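Hypothetical protein TT1465 (Thermus thermophilus, PDB 1WEK) is of unknown function but has a Rossmann-like parallel alpha/beta fold of the SLOG clan. Local coordinates at residues F29-F43 against V126-L138. Numbering follows the deposited sequence.
Sequences FETLSELQVPLVSVF and VLFVRYAVGFVFL
The guanidinium of Arg-130 lies flat on one face of the Phe-29 ring, planes 12° apart, with Arg-130 CZ 3.6 Å from the ring centroid, a cation-pi stack; Val-126 CG1 meets the ring edge. An extended chain from CG to NE carries the group there, and Arg-130 NH1, lying over the phenyl face, also donates in the guanidinium plane to Tyr-131 OH (2.9 Å). Leu-32 CB sits over a face of the Tyr-131 ring. Further along, Phe-43 turns its edge toward the face of Phe-128; its ring plane lies within 7° of that of Phe-137, slid so far that the rings barely overlap. Phe-135 CD2 lies at the Phe-43 ring edge. Ser-41 OG, at the Phe-128 ring edge, donates to a lone pair of Phe-128 O (2.6 Å). Strands 39-43 and 132-137, carrying Phe-43, Phe-135 and Phe-137 on one face, pair in parallel mid-sheet, Phe-43 N bonding to Val-136 O (2.8 Å). Glu-13 O of a second subunit also accepts from Arg-130 NH1. The buried strand end thus relies on aromatic packing, backbone bonds and the satisfied Ser-41 hydroxyl, whereas at the helices a cation shared between ring, phenol and neighbouring subunit links this contact to the assembly.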
ATOM      1  N   PHE A  29     -16.295   1.197   2.162  1.00 17.90           N
ATOM      2  CA  PHE A  29     -16.714  -0.026   1.481  1.00 21.39           C
ATOM      3  C   PHE A  29     -17.116  -1.114   2.487  1.00 24.65           C
ATOM      4  O   PHE A  29     -18.147  -1.767   2.319  1.00 22.32           O
ATOM      5  CB  PHE A  29     -15.605  -0.563   0.566  1.00 18.63           C
ATOM      6  CG  PHE A  29     -15.202   0.384  -0.547  1.00 21.56           C
ATOM      7  CD1 PHE A  29     -16.002   1.476  -0.892  1.00 16.19           C
ATOM      8  CD2 PHE A  29     -14.004   0.188  -1.237  1.00 21.08           C
ATOM      9  CE1 PHE A  29     -15.613   2.363  -1.903  1.00 19.55           C
ATOM     10  CE2 PHE A  29     -13.605   1.068  -2.252  1.00 25.63           C
ATOM     11  CZ  PHE A  29     -14.413   2.163  -2.585  1.00 22.03           C
ATOM     12  N   GLU A  30     -16.301  -1.291   3.529  1.00 26.70           N
ATOM     13  CA  GLU A  30     -16.544  -2.303   4.561  1.00 30.04           C
ATOM     14  C   GLU A  30     -17.890  -2.106   5.226  1.00 29.39           C
ATOM     15  O   GLU A  30     -18.630  -3.057   5.452  1.00 31.10           O
ATOM     16  CB  GLU A  30     -15.452  -2.257   5.640  1.00 31.46           C
ATOM     17  CG  GLU A  30     -14.044  -2.557   5.135  1.00 36.29           C
ATOM     18  CD  GLU A  30     -12.981  -2.483   6.229  1.00 38.88           C
ATOM     19  OE1 GLU A  30     -13.125  -1.667   7.165  1.00 38.36           O
ATOM     20  OE2 GLU A  30     -11.984  -3.231   6.141  1.00 43.25           O
ATOM     21  N   THR A  31     -18.202  -0.858   5.529  1.00 29.80           N
ATOM     22  CA  THR A  31     -19.449  -0.516   6.187  1.00 28.51           C
ATOM     23  C   THR A  31     -20.675  -0.679   5.298  1.00 28.56           C
ATOM     24  O   THR A  31     -21.555  -1.488   5.591  1.00 32.72           O
ATOM     25  CB  THR A  31     -19.373   0.919   6.715  1.00 27.41           C
ATOM     26  OG1 THR A  31     -18.277   1.007   7.627  1.00 31.25           O
ATOM     27  CG2 THR A  31     -20.642   1.315   7.422  1.00 24.54           C
ATOM     28  N   LEU A  32     -20.737   0.068   4.204  1.00 26.51           N
ATOM     29  CA  LEU A  32     -21.896  -0.012   3.319  1.00 24.11           C
ATOM     30  C   LEU A  32     -22.098  -1.394   2.716  1.00 24.34           C
ATOM     31  O   LEU A  32     -23.228  -1.790   2.466  1.00 25.32           O
ATOM     32  CB  LEU A  32     -21.797   1.042   2.200  1.00 24.73           C
ATOM     33  CG  LEU A  32     -21.577   2.495   2.656  1.00 22.81           C
ATOM     34  CD1 LEU A  32     -21.885   3.458   1.523  1.00 21.43           C
ATOM     35  CD2 LEU A  32     -22.471   2.806   3.850  1.00 24.96           C
ATOM     36  N   SER A  33     -21.012  -2.127   2.475  1.00 26.59           N
ATOM     37  CA  SER A  33     -21.111  -3.476   1.905  1.00 30.36           C
ATOM     38  C   SER A  33     -21.857  -4.454   2.806  1.00 29.82           C
ATOM     39  O   SER A  33     -22.501  -5.380   2.319  1.00 31.47           O
ATOM     40  CB  SER A  33     -19.725  -4.062   1.630  1.00 31.03           C
ATOM     41  OG  SER A  33     -19.184  -3.528   0.443  1.00 38.21           O
ATOM     42  N   GLU A  34     -21.758  -4.253   4.116  1.00 32.05           N
ATOM     43  CA  GLU A  34     -22.417  -5.134   5.072  1.00 33.44           C
ATOM     44  C   GLU A  34     -23.916  -4.917   5.195  1.00 31.62           C
ATOM     45  O   GLU A  34     -24.642  -5.838   5.566  1.00 36.40           O
ATOM     46  CB  GLU A  34     -21.785  -4.987   6.453  1.00 37.42           C
ATOM     47  CG  GLU A  34     -20.322  -5.353   6.515  1.00 43.30           C
ATOM     48  CD  GLU A  34     -19.730  -5.083   7.882  1.00 47.91           C
ATOM     49  OE1 GLU A  34     -18.498  -5.231   8.040  1.00 52.91           O
ATOM     50  OE2 GLU A  34     -20.501  -4.722   8.798  1.00 47.98           O
ATOM     51  N   LEU A  35     -24.391  -3.713   4.900  1.00 29.70           N
ATOM     52  CA  LEU A  35     -25.826  -3.456   5.003  1.00 28.80           C
ATOM     53  C   LEU A  35     -26.582  -4.492   4.180  1.00 28.95           C
ATOM     54  O   LEU A  35     -26.093  -4.952   3.148  1.00 30.86           O
ATOM     55  CB  LEU A  35     -26.148  -2.038   4.534  1.00 25.04           C
ATOM     56  CG  LEU A  35     -25.389  -0.986   5.351  1.00 25.19           C
ATOM     57  CD1 LEU A  35     -25.842   0.413   4.957  1.00 23.81           C
ATOM     58  CD2 LEU A  35     -25.626  -1.224   6.834  1.00 21.84           C
ATOM     59  N   GLN A  36     -27.774  -4.857   4.638  1.00 30.80           N
ATOM     60  CA  GLN A  36     -28.566  -5.868   3.957  1.00 30.45           C
ATOM     61  C   GLN A  36     -29.910  -5.416   3.425  1.00 28.81           C
ATOM     62  O   GLN A  36     -30.852  -6.201   3.322  1.00 30.77           O
ATOM     63  CB  GLN A  36     -28.732  -7.073   4.879  1.00 33.49           C
ATOM     64  CG  GLN A  36     -27.397  -7.761   5.138  1.00 41.11           C
ATOM     65  CD  GLN A  36     -27.509  -8.960   6.051  1.00 44.46           C
ATOM     66  OE1 GLN A  36     -28.242  -9.916   5.769  1.00 46.03           O
ATOM     67  NE2 GLN A  36     -26.773  -8.922   7.157  1.00 44.85           N
ATOM     68  N   VAL A  37     -29.993  -4.140   3.078  1.00 26.06           N
ATOM     69  CA  VAL A  37     -31.204  -3.590   2.510  1.00 19.94           C
ATOM     70  C   VAL A  37     -30.773  -2.737   1.330  1.00 25.03           C
ATOM     71  O   VAL A  37     -29.651  -2.218   1.299  1.00 25.02           O
ATOM     72  CB  VAL A  37     -31.954  -2.711   3.521  1.00 21.84           C
ATOM     73  CG1 VAL A  37     -32.463  -3.576   4.671  1.00 19.35           C
ATOM     74  CG2 VAL A  37     -31.028  -1.619   4.051  1.00 14.26           C
ATOM     75  N   PRO A  38     -31.642  -2.611   0.319  1.00 24.19           N
ATOM     76  CA  PRO A  38     -31.316  -1.801  -0.853  1.00 26.10           C
ATOM     77  C   PRO A  38     -31.153  -0.379  -0.316  1.00 25.49           C
ATOM     78  O   PRO A  38     -31.939   0.056   0.537  1.00 25.67           O
ATOM     79  CB  PRO A  38     -32.552  -1.962  -1.726  1.00 26.10           C
ATOM     80  CG  PRO A  38     -33.062  -3.301  -1.336  1.00 23.35           C
ATOM     81  CD  PRO A  38     -32.946  -3.267   0.148  1.00 26.07           C
ATOM     82  N   LEU A  39     -30.131   0.327  -0.784  1.00 18.84           N
ATOM     83  CA  LEU A  39     -29.879   1.671  -0.303  1.00 19.62           C
ATOM     84  C   LEU A  39     -30.236   2.748  -1.320  1.00 22.13           C
ATOM     85  O   LEU A  39     -29.864   2.671  -2.495  1.00 18.97           O
ATOM     86  CB  LEU A  39     -28.410   1.809   0.104  1.00 24.36           C
ATOM     87  CG  LEU A  39     -27.932   0.846   1.195  1.00 20.44           C
ATOM     88  CD1 LEU A  39     -26.437   0.942   1.343  1.00 25.64           C
ATOM     89  CD2 LEU A  39     -28.616   1.177   2.500  1.00 22.74           C
ATOM     90  N   VAL A  40     -30.969   3.744  -0.831  1.00 20.10           N
ATOM     91  CA  VAL A  40     -31.419   4.871  -1.620  1.00 19.58           C
ATOM     92  C   VAL A  40     -30.732   6.152  -1.143  1.00 20.80           C
ATOM     93  O   VAL A  40     -30.809   6.509   0.038  1.00 20.13           O
ATOM     94  CB  VAL A  40     -32.941   5.041  -1.480  1.00 21.41           C
ATOM     95  CG1 VAL A  40     -33.387   6.321  -2.166  1.00 15.33           C
ATOM     96  CG2 VAL A  40     -33.654   3.829  -2.084  1.00 16.29           C
ATOM     97  N   SER A  41     -30.048   6.831  -2.057  1.00 18.11           N
ATOM     98  CA  SER A  41     -29.365   8.074  -1.716  1.00 16.03           C
ATOM     99  C   SER A  41     -30.376   9.196  -1.804  1.00 17.66           C
ATOM    100  O   SER A  41     -31.118   9.294  -2.779  1.00 20.12           O
ATOM    101  CB  SER A  41     -28.205   8.314  -2.667  1.00 17.12           C
ATOM    102  OG  SER A  41     -27.140   7.458  -2.312  1.00 19.34           O
ATOM    103  N   VAL A  42     -30.418  10.025  -0.768  1.00 17.15           N
ATOM    104  CA  VAL A  42     -31.377  11.117  -0.690  1.00 16.65           C
ATOM    105  C   VAL A  42     -30.688  12.444  -0.382  1.00 15.85           C
ATOM    106  O   VAL A  42     -29.811  12.524   0.470  1.00 17.70           O
ATOM    107  CB  VAL A  42     -32.429  10.797   0.389  1.00 16.44           C
ATOM    108  CG1 VAL A  42     -33.552  11.821   0.368  1.00 16.76           C
ATOM    109  CG2 VAL A  42     -32.980   9.404   0.150  1.00 11.38           C
ATOM    110  N   PHE A  43     -31.085  13.489  -1.092  1.00 17.86           N
ATOM    111  CA  PHE A  43     -30.473  14.792  -0.916  1.00 13.10           C
ATOM    112  C   PHE A  43     -31.466  15.929  -0.728  1.00  9.90           C
ATOM    113  O   PHE A  43     -32.568  15.914  -1.276  1.00 10.38           O
ATOM    114  CB  PHE A  43     -29.585  15.097  -2.125  1.00 16.80           C
ATOM    115  CG  PHE A  43     -28.696  13.967  -2.512  1.00 16.99           C
ATOM    116  CD1 PHE A  43     -29.167  12.954  -3.344  1.00 19.16           C
ATOM    117  CD2 PHE A  43     -27.397  13.888  -2.018  1.00 17.77           C
ATOM    118  CE1 PHE A  43     -28.366  11.880  -3.679  1.00 18.01           C
ATOM    119  CE2 PHE A  43     -26.576  12.814  -2.343  1.00 20.18           C
ATOM    120  CZ  PHE A  43     -27.062  11.804  -3.178  1.00 25.30           C
ATOM    121  N   VAL A 126     -18.520   9.107  -3.861  1.00 15.06           N
ATOM    122  CA  VAL A 126     -18.350   7.761  -4.367  1.00 13.35           C
ATOM    123  C   VAL A 126     -19.248   6.816  -3.566  1.00 20.26           C
ATOM    124  O   VAL A 126     -19.943   5.973  -4.141  1.00 21.98           O
ATOM    125  CB  VAL A 126     -16.869   7.284  -4.258  1.00 19.12           C
ATOM    126  CG1 VAL A 126     -16.792   5.765  -4.420  1.00 16.87           C
ATOM    127  CG2 VAL A 126     -16.003   7.949  -5.339  1.00 13.23           C
ATOM    128  N   LEU A 127     -19.238   6.958  -2.243  1.00 15.38           N
ATOM    129  CA  LEU A 127     -20.058   6.101  -1.399  1.00 16.63           C
ATOM    130  C   LEU A 127     -21.539   6.320  -1.655  1.00 17.29           C
ATOM    131  O   LEU A 127     -22.348   5.437  -1.420  1.00 17.02           O
ATOM    132  CB  LEU A 127     -19.735   6.352   0.080  1.00 14.55           C
ATOM    133  CG  LEU A 127     -18.286   6.010   0.424  1.00 16.24           C
ATOM    134  CD1 LEU A 127     -17.978   6.393   1.867  1.00 16.86           C
ATOM    135  CD2 LEU A 127     -18.062   4.514   0.190  1.00 12.98           C
ATOM    136  N   PHE A 128     -21.889   7.505  -2.138  1.00 17.57           N
ATOM    137  CA  PHE A 128     -23.279   7.824  -2.428  1.00 17.77           C
ATOM    138  C   PHE A 128     -23.833   7.055  -3.634  1.00 16.57           C
ATOM    139  O   PHE A 128     -25.039   6.814  -3.723  1.00 15.72           O
ATOM    140  CB  PHE A 128     -23.423   9.331  -2.669  1.00 17.80           C
ATOM    141  CG  PHE A 128     -23.986  10.083  -1.499  1.00 18.69           C
ATOM    142  CD1 PHE A 128     -23.347  11.225  -1.013  1.00 20.53           C
ATOM    143  CD2 PHE A 128     -25.172   9.671  -0.899  1.00 16.82           C
ATOM    144  CE1 PHE A 128     -23.882  11.951   0.054  1.00 18.38           C
ATOM    145  CE2 PHE A 128     -25.721  10.388   0.172  1.00 20.74           C
ATOM    146  CZ  PHE A 128     -25.072  11.534   0.646  1.00 20.49           C
ATOM    147  N   VAL A 129     -22.966   6.668  -4.565  1.00 17.43           N
ATOM    148  CA  VAL A 129     -23.436   5.948  -5.752  1.00 20.11           C
ATOM    149  C   VAL A 129     -23.073   4.465  -5.777  1.00 19.93           C
ATOM    150  O   VAL A 129     -23.868   3.632  -6.219  1.00 17.49           O
ATOM    151  CB  VAL A 129     -22.897   6.593  -7.061  1.00 20.04           C
ATOM    152  CG1 VAL A 129     -23.220   8.075  -7.089  1.00 17.64           C
ATOM    153  CG2 VAL A 129     -21.413   6.399  -7.157  1.00 22.81           C
ATOM    154  N   ARG A 130     -21.879   4.139  -5.292  1.00 19.62           N
ATOM    155  CA  ARG A 130     -21.403   2.765  -5.304  1.00 23.51           C
ATOM    156  C   ARG A 130     -22.456   1.740  -4.910  1.00 24.27           C
ATOM    157  O   ARG A 130     -22.548   0.682  -5.524  1.00 26.40           O
ATOM    158  CB  ARG A 130     -20.189   2.618  -4.386  1.00 28.14           C
ATOM    159  CG  ARG A 130     -19.281   1.433  -4.741  1.00 34.30           C
ATOM    160  CD  ARG A 130     -17.922   1.599  -4.056  1.00 38.70           C
ATOM    161  NE  ARG A 130     -16.823   0.925  -4.753  1.00 38.97           N
ATOM    162  CZ  ARG A 130     -16.323  -0.264  -4.419  1.00 39.36           C
ATOM    163  NH1 ARG A 130     -16.817  -0.942  -3.387  1.00 35.08           N
ATOM    164  NH2 ARG A 130     -15.310  -0.768  -5.112  1.00 36.24           N
ATOM    165  N   TYR A 131     -23.264   2.060  -3.908  1.00 22.90           N
ATOM    166  CA  TYR A 131     -24.267   1.113  -3.441  1.00 25.98           C
ATOM    167  C   TYR A 131     -25.717   1.561  -3.592  1.00 24.54           C
ATOM    168  O   TYR A 131     -26.591   1.017  -2.931  1.00 27.52           O
ATOM    169  CB  TYR A 131     -24.000   0.787  -1.961  1.00 25.93           C
ATOM    170  CG  TYR A 131     -22.600   0.280  -1.689  1.00 28.95           C
ATOM    171  CD1 TYR A 131     -21.544   1.165  -1.450  1.00 30.15           C
ATOM    172  CD2 TYR A 131     -22.315  -1.085  -1.737  1.00 30.85           C
ATOM    173  CE1 TYR A 131     -20.239   0.703  -1.275  1.00 30.09           C
ATOM    174  CE2 TYR A 131     -21.015  -1.556  -1.566  1.00 34.07           C
ATOM    175  CZ  TYR A 131     -19.984  -0.658  -1.339  1.00 35.14           C
ATOM    176  OH  TYR A 131     -18.692  -1.125  -1.214  1.00 38.86           O
ATOM    177  N   ALA A 132     -25.987   2.533  -4.453  1.00 21.92           N
ATOM    178  CA  ALA A 132     -27.358   3.023  -4.595  1.00 20.78           C
ATOM    179  C   ALA A 132     -28.217   2.327  -5.649  1.00 19.28           C
ATOM    180  O   ALA A 132     -27.725   1.888  -6.685  1.00 19.33           O
ATOM    181  CB  ALA A 132     -27.344   4.521  -4.868  1.00 15.95           C
ATOM    182  N   VAL A 133     -29.516   2.258  -5.363  1.00 17.21           N
ATOM    183  CA  VAL A 133     -30.496   1.674  -6.261  1.00 16.15           C
ATOM    184  C   VAL A 133     -31.398   2.807  -6.727  1.00 16.13           C
ATOM    185  O   VAL A 133     -32.373   2.588  -7.451  1.00 17.71           O
ATOM    186  CB  VAL A 133     -31.366   0.598  -5.551  1.00 16.55           C
ATOM    187  CG1 VAL A 133     -30.507  -0.583  -5.123  1.00 10.61           C
ATOM    188  CG2 VAL A 133     -32.049   1.201  -4.337  1.00 18.60           C
ATOM    189  N   GLY A 134     -31.066   4.025  -6.302  1.00 16.76           N
ATOM    190  CA  GLY A 134     -31.853   5.197  -6.676  1.00 17.28           C
ATOM    191  C   GLY A 134     -31.360   6.492  -6.026  1.00 18.20           C
ATOM    192  O   GLY A 134     -30.582   6.451  -5.075  1.00 17.56           O
ATOM    193  N   PHE A 135     -31.810   7.635  -6.544  1.00 17.70           N
ATOM    194  CA  PHE A 135     -31.429   8.951  -6.030  1.00 18.96           C
ATOM    195  C   PHE A 135     -32.641   9.876  -6.004  1.00 20.21           C
ATOM    196  O   PHE A 135     -33.360   9.998  -7.000  1.00 20.70           O
ATOM    197  CB  PHE A 135     -30.356   9.612  -6.915  1.00 17.40           C
ATOM    198  CG  PHE A 135     -29.153   8.765  -7.138  1.00 20.46           C
ATOM    199  CD1 PHE A 135     -29.140   7.809  -8.159  1.00 25.42           C
ATOM    200  CD2 PHE A 135     -28.053   8.872  -6.299  1.00 20.22           C
ATOM    201  CE1 PHE A 135     -28.045   6.968  -8.334  1.00 27.09           C
ATOM    202  CE2 PHE A 135     -26.947   8.035  -6.461  1.00 23.99           C
ATOM    203  CZ  PHE A 135     -26.943   7.081  -7.477  1.00 26.54           C
ATOM    204  N   VAL A 136     -32.857  10.528  -4.865  1.00 17.70           N
ATOM    205  CA  VAL A 136     -33.961  11.468  -4.710  1.00 15.02           C
ATOM    206  C   VAL A 136     -33.406  12.854  -4.338  1.00 14.39           C
ATOM    207  O   VAL A 136     -32.708  13.020  -3.336  1.00 14.16           O
ATOM    208  CB  VAL A 136     -34.946  11.017  -3.607  1.00 14.39           C
ATOM    209  CG1 VAL A 136     -36.221  11.866  -3.673  1.00 12.49           C
ATOM    210  CG2 VAL A 136     -35.292   9.521  -3.779  1.00 18.23           C
ATOM    211  N   PHE A 137     -33.724  13.853  -5.142  1.00 13.95           N
ATOM    212  CA  PHE A 137     -33.257  15.208  -4.854  1.00 15.15           C
ATOM    213  C   PHE A 137     -34.391  16.132  -4.399  1.00 16.91           C
ATOM    214  O   PHE A 137     -35.308  16.434  -5.163  1.00 15.07           O
ATOM    215  CB  PHE A 137     -32.531  15.766  -6.081  1.00  7.44           C
ATOM    216  CG  PHE A 137     -31.292  14.978  -6.439  1.00  4.73           C
ATOM    217  CD1 PHE A 137     -31.383  13.824  -7.206  1.00  1.34           C
ATOM    218  CD2 PHE A 137     -30.059  15.325  -5.907  1.00  5.71           C
ATOM    219  CE1 PHE A 137     -30.264  13.013  -7.432  1.00  5.25           C
ATOM    220  CE2 PHE A 137     -28.923  14.517  -6.127  1.00 11.83           C
ATOM    221  CZ  PHE A 137     -29.034  13.354  -6.891  1.00  7.93           C
ATOM    222  N   LEU A 138     -34.335  16.558  -3.135  1.00 16.61           N
ATOM    223  CA  LEU A 138     -35.351  17.462  -2.596  1.00 17.61           C
ATOM    224  C   LEU A 138     -34.816  18.891  -2.697  1.00 15.86           C
ATOM    225  O   LEU A 138     -33.627  19.089  -2.951  1.00 14.75           O
ATOM    226  CB  LEU A 138     -35.651  17.100  -1.129  1.00 19.85           C
ATOM    227  CG  LEU A 138     -36.407  15.786  -0.903  1.00 20.02           C
ATOM    228  CD1 LEU A 138     -35.795  14.994   0.258  1.00 20.34           C
ATOM    229  CD2 LEU A 138     -37.866  16.095  -0.632  1.00 21.17           C
TER